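Local coordinates for p-47 protein (Clostridium botulinum E1 str. 'BoNT E Beluga', PDB 5WIX) that is of unknown function but has a TULIP-type fold resembling bactericidal/permeability-increasing protein, which may point to binding of lipid-like ligands, at residues 173-178 with 409-414; 180-185 with 403-408; 109-114 with 188-193. All blocks are in the same frame, centred on the assembly; numbering follows the deposited sequence.

Contact 1: 173-178 with 409-414; sequences FASLNV and WNNLKI
The indole of W409 meets the backbone of F173 and the methyl of A174. F173 O sits at the edge of the ring, near its plane, 3.6 Å from W409 CE3. A174 CB comes in obliquely, 3.4 Å from the same W409 CE3. Y204 meets the W409 ring with planes at about 60°. F173 points away from 409-414 at its first side-chain bond, and its ring makes edge-to-face pairs with F125 and Y171. The amide of N411 brings OD1 to S175 CB at 3.0 Å; S175 OG and N411 OD1 are not hydrogen-bonded.

A174 and W409 form an antiparallel non-hydrogen-bonded pair, CA to CA 4.1 Å, and their side chains share one face of the sheet. Backbone hydrogen bonds flank it. On one side N410 N donates to F173 O at 2.9 Å, with an angle of 148° at the hydrogen. The donor stands above the carbonyl plane, 59° out of it. On the other side the backbones of S175 and N408 are joined. A174 also bonds through its backbone to L123, and strand 174-177 lies between strands 120-125 and 407-409 in a curled antiparallel sheet of the TULIP-type, BPI-like fold.

N410 and N411 both have left-handed helical backbone angles, and the chain leaves the sheet here toward strand 414-422. L412 N returns a weak hydrogen bond to W409 O across this turn. N410 OD1 accepts a hydrogen bond from Y171 OH. N410 also packs on V34 and H37 of helix 31-42.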
loop_
_atom_site.group_PDB
_atom_site.type_symbol
_atom_site.label_atom_id
_atom_site.label_comp_id
_atom_site.label_asym_id
_atom_site.label_seq_id
_atom_site.Cartn_x
_atom_site.Cartn_y
_atom_site.Cartn_z
ATOM N N PHE A 173 -13.030 -0.973 -12.779
ATOM C CA PHE A 173 -12.001 -1.875 -12.277
ATOM C C PHE A 173 -11.563 -1.555 -10.855
ATOM O O PHE A 173 -11.135 -2.440 -10.117
ATOM C CB PHE A 173 -10.786 -1.854 -13.198
ATOM C CG PHE A 173 -10.977 -2.637 -14.461
ATOM C CD1 PHE A 173 -11.196 -3.997 -14.411
ATOM C CD2 PHE A 173 -10.926 -2.010 -15.696
ATOM C CE1 PHE A 173 -11.369 -4.713 -15.559
ATOM C CE2 PHE A 173 -11.095 -2.722 -16.849
ATOM C CZ PHE A 173 -11.318 -4.077 -16.782
ATOM N N ALA A 174 -11.658 -0.287 -10.479
ATOM C CA ALA A 174 -11.310 0.132 -9.127
ATOM C C ALA A 174 -11.765 1.554 -8.887
ATOM O O ALA A 174 -11.679 2.402 -9.781
ATOM C CB ALA A 174 -9.817 0.017 -8.894
ATOM N N SER A 175 -12.265 1.812 -7.683
ATOM C CA SER A 175 -12.535 3.176 -7.270
ATOM C C SER A 175 -11.304 3.667 -6.532
ATOM O O SER A 175 -10.724 2.950 -5.707
ATOM C CB SER A 175 -13.782 3.266 -6.399
ATOM O OG SER A 175 -13.571 2.672 -5.129
ATOM N N LEU A 176 -10.875 4.873 -6.873
ATOM C CA LEU A 176 -9.754 5.483 -6.192
ATOM C C LEU A 176 -10.183 6.809 -5.572
ATOM O O LEU A 176 -10.708 7.688 -6.260
ATOM C CB LEU A 176 -8.588 5.689 -7.142
ATOM C CG LEU A 176 -7.332 6.147 -6.407
ATOM C CD1 LEU A 176 -6.076 5.609 -7.069
ATOM C CD2 LEU A 176 -7.296 7.667 -6.291
ATOM N N ASN A 177 -9.938 6.934 -4.268
ATOM C CA ASN A 177 -10.431 8.044 -3.464
ATOM C C ASN A 177 -9.320 9.012 -3.062
ATOM O O ASN A 177 -8.582 8.743 -2.115
ATOM C CB ASN A 177 -11.112 7.484 -2.206
ATOM C CG ASN A 177 -12.157 8.413 -1.625
ATOM O OD1 ASN A 177 -12.133 9.624 -1.842
ATOM N ND2 ASN A 177 -13.084 7.843 -0.866
ATOM N N VAL A 178 -9.175 10.123 -3.776
ATOM C CA VAL A 178 -8.395 11.222 -3.213
ATOM C C VAL A 178 -9.318 11.901 -2.213
ATOM O O VAL A 178 -10.538 11.772 -2.315
ATOM C CB VAL A 178 -7.902 12.243 -4.261
ATOM C CG1 VAL A 178 -6.865 13.195 -3.628
ATOM C CG2 VAL A 178 -7.326 11.534 -5.480
ATOM N N TRP A 409 -11.024 -2.224 -5.061
ATOM C CA TRP A 409 -11.060 -2.899 -6.353
ATOM C C TRP A 409 -12.465 -3.367 -6.696
ATOM O O TRP A 409 -13.125 -4.029 -5.886
ATOM C CB TRP A 409 -10.106 -4.084 -6.368
ATOM C CG TRP A 409 -8.697 -3.692 -6.180
ATOM C CD1 TRP A 409 -7.972 -3.765 -5.026
ATOM C CD2 TRP A 409 -7.820 -3.150 -7.173
ATOM N NE1 TRP A 409 -6.696 -3.309 -5.241
ATOM C CE2 TRP A 409 -6.575 -2.926 -6.547
ATOM C CE3 TRP A 409 -7.957 -2.849 -8.533
ATOM C CZ2 TRP A 409 -5.480 -2.409 -7.232
ATOM C CZ3 TRP A 409 -6.871 -2.328 -9.209
ATOM C CH2 TRP A 409 -5.648 -2.115 -8.562
ATOM N N ASN A 410 -12.905 -3.014 -7.902
ATOM C CA ASN A 410 -14.236 -3.357 -8.399
ATOM C C ASN A 410 -15.334 -2.699 -7.586
ATOM O O ASN A 410 -16.419 -3.267 -7.440
ATOM C CB ASN A 410 -14.448 -4.872 -8.403
ATOM C CG ASN A 410 -13.385 -5.605 -9.187
ATOM O OD1 ASN A 410 -13.413 -5.626 -10.421
ATOM N ND2 ASN A 410 -12.446 -6.225 -8.476
ATOM N N ASN A 411 -15.046 -1.508 -7.064
ATOM C CA ASN A 411 -16.017 -0.755 -6.282
ATOM C C ASN A 411 -16.524 -1.565 -5.096
ATOM O O ASN A 411 -17.719 -1.565 -4.799
ATOM C CB ASN A 411 -17.192 -0.324 -7.163
ATOM C CG ASN A 411 -17.287 1.173 -7.313
ATOM O OD1 ASN A 411 -16.454 1.912 -6.795
ATOM N ND2 ASN A 411 -18.308 1.633 -8.032
ATOM N N LEU A 412 -15.620 -2.269 -4.429
ATOM C CA LEU A 412 -16.019 -3.110 -3.314
ATOM C C LEU A 412 -15.062 -3.016 -2.128
ATOM O O LEU A 412 -13.851 -2.827 -2.293
ATOM C CB LEU A 412 -16.138 -4.563 -3.769
ATOM C CG LEU A 412 -17.191 -4.875 -4.835
ATOM C CD1 LEU A 412 -16.916 -6.228 -5.446
ATOM C CD2 LEU A 412 -18.610 -4.814 -4.272
ATOM N N LYS A 413 -15.626 -3.147 -0.930
ATOM C CA LYS A 413 -14.825 -3.204 0.284
ATOM C C LYS A 413 -14.329 -4.628 0.520
ATOM O O LYS A 413 -14.907 -5.603 0.016
ATOM C CB LYS A 413 -15.622 -2.732 1.514
ATOM C CG LYS A 413 -16.426 -1.432 1.362
ATOM C CD LYS A 413 -15.551 -0.180 1.298
ATOM C CE LYS A 413 -16.410 1.082 1.164
ATOM N NZ LYS A 413 -15.659 2.266 0.642
ATOM N N ILE A 414 -13.261 -4.724 1.305
ATOM C CA ILE A 414 -12.689 -5.987 1.753
ATOM C C ILE A 414 -13.258 -6.439 3.093
ATOM O O ILE A 414 -13.237 -5.681 4.061
ATOM C CB ILE A 414 -11.172 -5.867 1.893
ATOM C CG1 ILE A 414 -10.537 -5.642 0.524
ATOM C CG2 ILE A 414 -10.592 -7.094 2.573
ATOM C CD1 ILE A 414 -9.040 -5.484 0.594
#

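Contact 2: 180-185 with 403-408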
loop_
_atom_site.group_PDB
_atom_site.type_symbol
_atom_site.label_atom_id
_atom_site.label_comp_id
_atom_site.label_asym_id
_atom_site.label_seq_id
_atom_site.Cartn_x
_atom_site.Cartn_y
_atom_site.Cartn_z
ATOM N N SER A 180 -9.706 11.315 1.181
ATOM C CA SER A 180 -10.316 10.389 2.131
ATOM C C SER A 180 -10.133 10.899 3.563
ATOM O O SER A 180 -9.395 11.858 3.802
ATOM C CB SER A 180 -9.696 9.006 1.989
ATOM O OG SER A 180 -8.325 9.051 2.348
ATOM N N ASN A 181 -10.790 10.256 4.521
ATOM C CA ASN A 181 -10.682 10.703 5.904
ATOM C C ASN A 181 -9.272 10.506 6.454
ATOM O O ASN A 181 -8.883 11.160 7.428
ATOM C CB ASN A 181 -11.697 9.979 6.790
ATOM C CG ASN A 181 -13.119 10.452 6.556
ATOM O OD1 ASN A 181 -13.589 11.385 7.207
ATOM N ND2 ASN A 181 -13.814 9.806 5.631
ATOM N N ILE A 182 -8.511 9.603 5.834
ATOM C CA ILE A 182 -7.113 9.404 6.214
ATOM C C ILE A 182 -6.199 10.155 5.258
ATOM O O ILE A 182 -5.956 9.712 4.138
ATOM C CB ILE A 182 -6.711 7.923 6.232
ATOM C CG1 ILE A 182 -7.714 7.105 7.040
ATOM C CG2 ILE A 182 -5.306 7.761 6.792
ATOM C CD1 ILE A 182 -7.537 5.606 6.896
ATOM N N VAL A 183 -5.675 11.278 5.731
ATOM C CA VAL A 183 -5.066 12.284 4.873
ATOM C C VAL A 183 -3.667 11.926 4.381
ATOM O O VAL A 183 -3.288 12.281 3.263
ATOM C CB VAL A 183 -5.020 13.639 5.610
ATOM C CG1 VAL A 183 -4.492 14.734 4.702
ATOM C CG2 VAL A 183 -6.412 13.994 6.126
ATOM N N TRP A 184 -2.904 11.212 5.196
ATOM C CA TRP A 184 -1.543 10.916 4.811
ATOM C C TRP A 184 -1.489 9.872 3.708
ATOM O O TRP A 184 -0.451 9.687 3.074
ATOM C CB TRP A 184 -0.743 10.439 6.001
ATOM C CG TRP A 184 -1.223 9.171 6.602
ATOM C CD1 TRP A 184 -2.074 9.037 7.652
ATOM C CD2 TRP A 184 -0.844 7.843 6.223
ATOM N NE1 TRP A 184 -2.266 7.709 7.943
ATOM C CE2 TRP A 184 -1.521 6.954 7.083
ATOM C CE3 TRP A 184 -0.011 7.317 5.229
ATOM C CZ2 TRP A 184 -1.389 5.567 6.981
ATOM C CZ3 TRP A 184 0.118 5.939 5.131
ATOM C CH2 TRP A 184 -0.568 5.081 6.001
ATOM N N MET A 185 -2.606 9.183 3.496
ATOM C CA MET A 185 -2.691 8.165 2.458
ATOM C C MET A 185 -3.147 8.741 1.131
ATOM O O MET A 185 -3.049 8.074 0.101
ATOM C CB MET A 185 -3.652 7.046 2.857
ATOM C CG MET A 185 -3.009 5.860 3.526
ATOM S SD MET A 185 -4.241 4.583 3.849
ATOM C CE MET A 185 -4.229 3.702 2.290
ATOM N N ILE A 403 -7.033 -0.481 4.434
ATOM C CA ILE A 403 -6.909 -1.108 3.137
ATOM C C ILE A 403 -8.066 -0.593 2.267
ATOM O O ILE A 403 -7.856 -0.242 1.105
ATOM C CB ILE A 403 -6.865 -2.663 3.229
ATOM C CG1 ILE A 403 -6.360 -3.255 1.909
ATOM C CG2 ILE A 403 -8.213 -3.258 3.638
ATOM C CD1 ILE A 403 -5.875 -4.681 2.036
ATOM N N ASN A 404 -9.249 -0.448 2.864
ATOM C CA ASN A 404 -10.428 0.020 2.138
ATOM C C ASN A 404 -10.493 1.538 1.885
ATOM O O ASN A 404 -11.451 2.030 1.288
ATOM C CB ASN A 404 -11.692 -0.409 2.885
ATOM C CG ASN A 404 -12.028 -1.874 2.675
ATOM O OD1 ASN A 404 -11.875 -2.401 1.575
ATOM N ND2 ASN A 404 -12.494 -2.539 3.730
ATOM N N ASP A 405 -9.475 2.275 2.313
ATOM C CA ASP A 405 -9.559 3.741 2.365
ATOM C C ASP A 405 -9.407 4.389 0.997
ATOM O O ASP A 405 -10.260 5.168 0.560
ATOM C CB ASP A 405 -8.498 4.297 3.327
ATOM C CG ASP A 405 -8.684 5.781 3.627
ATOM O OD1 ASP A 405 -9.642 6.129 4.352
ATOM O OD2 ASP A 405 -7.857 6.596 3.167
ATOM N N ILE A 406 -8.315 4.068 0.324
ATOM C CA ILE A 406 -8.054 4.688 -0.967
ATOM C C ILE A 406 -8.564 3.849 -2.162
ATOM O O ILE A 406 -9.483 4.275 -2.877
ATOM C CB ILE A 406 -6.565 4.974 -1.122
ATOM C CG1 ILE A 406 -6.109 5.810 0.063
ATOM C CG2 ILE A 406 -6.320 5.730 -2.392
ATOM C CD1 ILE A 406 -6.890 7.088 0.199
ATOM N N VAL A 407 -7.996 2.663 -2.373
ATOM C CA VAL A 407 -8.426 1.856 -3.505
ATOM C C VAL A 407 -9.332 0.713 -3.099
ATOM O O VAL A 407 -8.938 -0.156 -2.321
ATOM C CB VAL A 407 -7.244 1.266 -4.283
ATOM C CG1 VAL A 407 -7.756 0.382 -5.378
ATOM C CG2 VAL A 407 -6.382 2.366 -4.873
ATOM N N ASN A 408 -10.549 0.735 -3.636
ATOM C CA ASN A 408 -11.463 -0.396 -3.557
ATOM C C ASN A 408 -11.560 -1.022 -4.921
ATOM O O ASN A 408 -12.101 -0.421 -5.849
ATOM C CB ASN A 408 -12.854 0.031 -3.087
ATOM C CG ASN A 408 -12.817 0.822 -1.808
ATOM O OD1 ASN A 408 -12.685 0.260 -0.722
ATOM N ND2 ASN A 408 -12.935 2.137 -1.927
#
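D405 points its carboxylate at S180 and I182, while I406 beside it packs against M185. The contact joins two connecting pieces of the BPI-like, TULIP-type fold. Residues 180-185 link strand 174-177 to strand 187-195. Residues 403-408 lead from the end of helix 399-403 into strand 407-409.

D405 CG is anti to the backbone N (chi1 -170°), which carries the carboxylate out to S180. OD2 is nearest the hydroxyl of S180, with S180 OG 2.6 Å from D405 OD2. N186 OD1 is a second possible acceptor for that hydroxyl. OD1 is nearest the CG1-CD1 arm of I182: I182 CD1 is 3.3 Å from D405 OD1, and I182 CG1 is about as near. The division is not strict, because I182 CB also comes close to D405 OD2 and S180 CB to D405 OD1. The side chains of I182 and D405 run at a slant to each other.

M185 and I406 pass each other in opposite directions. The methionine chain bends at its last torsion (chi3 86°) and carries its methyl to I406, with M185 CE 3.6 Å from I406 CG1. M185 CB also lies near I406 CG1. Farther back, M185 CG rests over one face of the W184 ring, toward its rim. M185 and I406 both touch Y27 of strand 25-30, so this apolar side is backed by the central sheet. The backbone of I406 is also hydrogen-bonded to N177.

The tip of the same I406 branch reaches the serine: I406 CD1 lies 3.2 Å from S180 OG and 3.8 Å from S180 CB.

Contact 3: 109-114 with 188-193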
loop_
_atom_site.group_PDB
_atom_site.type_symbol
_atom_site.label_atom_id
_atom_site.label_comp_id
_atom_site.label_asym_id
_atom_site.label_seq_id
_atom_site.Cartn_x
_atom_site.Cartn_y
_atom_site.Cartn_z
ATOM N N LEU A 109 -6.127 0.951 -19.947
ATOM C CA LEU A 109 -6.931 1.493 -18.876
ATOM C C LEU A 109 -6.432 2.885 -18.508
ATOM O O LEU A 109 -5.231 3.178 -18.572
ATOM C CB LEU A 109 -6.887 0.588 -17.661
ATOM C CG LEU A 109 -7.304 -0.844 -17.941
ATOM C CD1 LEU A 109 -7.365 -1.605 -16.636
ATOM C CD2 LEU A 109 -8.645 -0.845 -18.634
ATOM N N ASP A 110 -7.358 3.755 -18.138
ATOM C CA ASP A 110 -6.966 5.042 -17.588
ATOM C C ASP A 110 -7.967 5.473 -16.530
ATOM O O ASP A 110 -9.056 4.902 -16.413
ATOM C CB ASP A 110 -6.842 6.098 -18.684
ATOM C CG ASP A 110 -5.771 7.122 -18.370
ATOM O OD1 ASP A 110 -5.509 7.332 -17.162
ATOM O OD2 ASP A 110 -5.190 7.706 -19.314
ATOM N N PHE A 111 -7.592 6.470 -15.746
ATOM C CA PHE A 111 -8.476 6.928 -14.689
ATOM C C PHE A 111 -9.418 7.994 -15.237
ATOM O O PHE A 111 -9.008 8.848 -16.024
ATOM C CB PHE A 111 -7.657 7.434 -13.501
ATOM C CG PHE A 111 -6.686 6.406 -12.958
ATOM C CD1 PHE A 111 -7.142 5.315 -12.215
ATOM C CD2 PHE A 111 -5.318 6.513 -13.215
ATOM C CE1 PHE A 111 -6.237 4.351 -11.719
ATOM C CE2 PHE A 111 -4.407 5.559 -12.725
ATOM C CZ PHE A 111 -4.864 4.480 -11.978
ATOM N N PHE A 112 -10.688 7.905 -14.845
ATOM C CA PHE A 112 -11.740 8.811 -15.311
ATOM C C PHE A 112 -12.404 9.505 -14.122
ATOM O O PHE A 112 -12.984 8.843 -13.259
ATOM C CB PHE A 112 -12.795 8.044 -16.130
ATOM C CG PHE A 112 -12.424 7.832 -17.572
ATOM C CD1 PHE A 112 -13.338 8.100 -18.585
ATOM C CD2 PHE A 112 -11.170 7.368 -17.917
ATOM C CE1 PHE A 112 -13.005 7.906 -19.916
ATOM C CE2 PHE A 112 -10.827 7.180 -19.236
ATOM C CZ PHE A 112 -11.747 7.448 -20.241
ATOM N N ASN A 113 -12.316 10.832 -14.067
ATOM C CA ASN A 113 -12.968 11.570 -12.987
ATOM C C ASN A 113 -14.470 11.315 -13.002
ATOM O O ASN A 113 -15.055 11.031 -14.045
ATOM C CB ASN A 113 -12.674 13.071 -13.092
ATOM C CG ASN A 113 -11.206 13.395 -12.868
ATOM O OD1 ASN A 113 -10.327 12.595 -13.186
ATOM N ND2 ASN A 113 -10.937 14.567 -12.311
ATOM N N ASP A 114 -15.087 11.411 -11.835
ATOM C CA ASP A 114 -16.486 11.036 -11.668
ATOM C C ASP A 114 -17.452 12.217 -11.829
ATOM O O ASP A 114 -17.111 13.362 -11.523
ATOM C CB ASP A 114 -16.676 10.388 -10.293
ATOM C CG ASP A 114 -17.997 9.669 -10.165
ATOM O OD1 ASP A 114 -18.572 9.299 -11.213
ATOM O OD2 ASP A 114 -18.449 9.460 -9.018
ATOM N N LYS A 188 -1.438 12.016 -4.764
ATOM C CA LYS A 188 -1.413 13.162 -5.676
ATOM C C LYS A 188 -1.208 12.687 -7.106
ATOM O O LYS A 188 -1.999 12.989 -7.997
ATOM C CB LYS A 188 -0.310 14.150 -5.293
ATOM N N GLN A 189 -0.125 11.952 -7.313
ATOM C CA GLN A 189 0.111 11.317 -8.591
ATOM C C GLN A 189 0.063 9.809 -8.414
ATOM O O GLN A 189 0.352 9.306 -7.330
ATOM C CB GLN A 189 1.442 11.770 -9.174
ATOM C CG GLN A 189 1.397 13.181 -9.694
ATOM C CD GLN A 189 2.665 13.931 -9.408
ATOM O OE1 GLN A 189 3.327 13.695 -8.392
ATOM N NE2 GLN A 189 3.018 14.849 -10.299
ATOM N N PHE A 190 -0.309 9.100 -9.480
ATOM C CA PHE A 190 -0.532 7.655 -9.427
ATOM C C PHE A 190 -0.808 7.069 -10.823
ATOM O O PHE A 190 -1.378 7.753 -11.676
ATOM C CB PHE A 190 -1.700 7.345 -8.495
ATOM C CG PHE A 190 -2.969 8.038 -8.881
ATOM C CD1 PHE A 190 -3.866 7.439 -9.745
ATOM C CD2 PHE A 190 -3.263 9.294 -8.386
ATOM C CE1 PHE A 190 -5.033 8.079 -10.113
ATOM C CE2 PHE A 190 -4.432 9.940 -8.748
ATOM C CZ PHE A 190 -5.317 9.333 -9.614
ATOM N N LYS A 191 -0.426 5.813 -11.059
ATOM C CA LYS A 191 -0.697 5.200 -12.363
ATOM C C LYS A 191 -0.796 3.668 -12.374
ATOM O O LYS A 191 -0.249 2.975 -11.515
ATOM C CB LYS A 191 0.361 5.644 -13.380
ATOM C CG LYS A 191 1.802 5.262 -13.062
ATOM C CD LYS A 191 2.726 6.000 -14.034
ATOM C CE LYS A 191 4.171 5.529 -13.969
ATOM N NZ LYS A 191 5.041 6.425 -14.784
ATOM N N PHE A 192 -1.497 3.157 -13.383
ATOM C CA PHE A 192 -1.800 1.728 -13.509
ATOM C C PHE A 192 -0.702 0.902 -14.196
ATOM O O PHE A 192 -0.055 1.354 -15.149
ATOM C CB PHE A 192 -3.116 1.550 -14.267
ATOM C CG PHE A 192 -3.432 0.125 -14.604
ATOM C CD1 PHE A 192 -3.202 -0.371 -15.876
ATOM C CD2 PHE A 192 -3.966 -0.723 -13.653
ATOM C CE1 PHE A 192 -3.500 -1.690 -16.192
ATOM C CE2 PHE A 192 -4.257 -2.038 -13.960
ATOM C CZ PHE A 192 -4.025 -2.520 -15.239
ATOM N N VAL A 193 -0.517 -0.320 -13.704
ATOM C CA VAL A 193 0.509 -1.231 -14.196
ATOM C C VAL A 193 0.067 -2.666 -13.972
ATOM O O VAL A 193 -0.549 -2.986 -12.965
ATOM C CB VAL A 193 1.868 -0.984 -13.509
ATOM C CG1 VAL A 193 2.633 -2.291 -13.301
ATOM C CG2 VAL A 193 2.691 0.004 -14.321
#
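The rings of F190 and F192 and the backbone of K191 touch F111 and L109. No hydrogen bond crosses between the two segments, so the contact is made by side chains and by ring-to-backbone touches. Just before it, K188 and Q189 both face S209 and form a classic beta bulge, where the chain turns a corner.

F190 is the first residue to meet the other segment. Its chi1 of 57° sets CG between the backbone N and the carbonyl carbon, which swings the CD1-CE1 edge of the ring over to a face of F111. The two rings form an edge-to-face pair. The centroids are 4.9 Å apart and the planes stand at 68°. The nearest carbons are F190 CE1 and F111 CD2, at 3.5 Å, and F190 CE1 sits toward the rim of the F111 face rather than over its middle.

K191 contributes backbone. Its side chain starts away from 109-114, and K191 CA lies at the edge of the F111 ring, in its plane, 3.7 Å from F111 CE2. The phenyl ring of F111 thus has one face on F190 and one edge on the K191 main chain.

F192 comes next. F192 CB is 4.1 Å from F111 CZ. The F192 ring takes L109 over one face in a CH-pi contact, with L109 CD1 4.0 Å from the ring centroid and 23° off the normal.

The strand axes approach to 7.5 Å and run roughly antiparallel. Strand 187-195 is an outermost strand of the six-stranded sheet and pairs with 203-210. Strand 104-113 belongs to the curled ten-stranded sheet. Between them, F111 also touches L123 of strand 120-125 and C206 of strand 203-210, and L109 and F192 both reach L78 of strand 78-85.

How the contacts relate
From the N terminus, 109-114 comes first and waits for 188-193, where contact 3 closes the shortest loop. Before that loop closes, the chain passes through 173-178 and 180-185. These find their partners only near the C terminus, so contact 3 crosses both contacts 1 and 2. Contact 2 closes first, at 403-408, and contact 1 just after it, at 409-414; contact 2 therefore lies within contact 1. I414 N is hydrogen-bonded to N404 OD1 between them. F173 packs on L109, and L176 on F190, linking contact 1 to contact 3. Contact 1 joins two strands of the ten-stranded sheet. Contact 2 packs the connections beside it, against strand 25-30. Contact 3 joins that sheet to the six-stranded one.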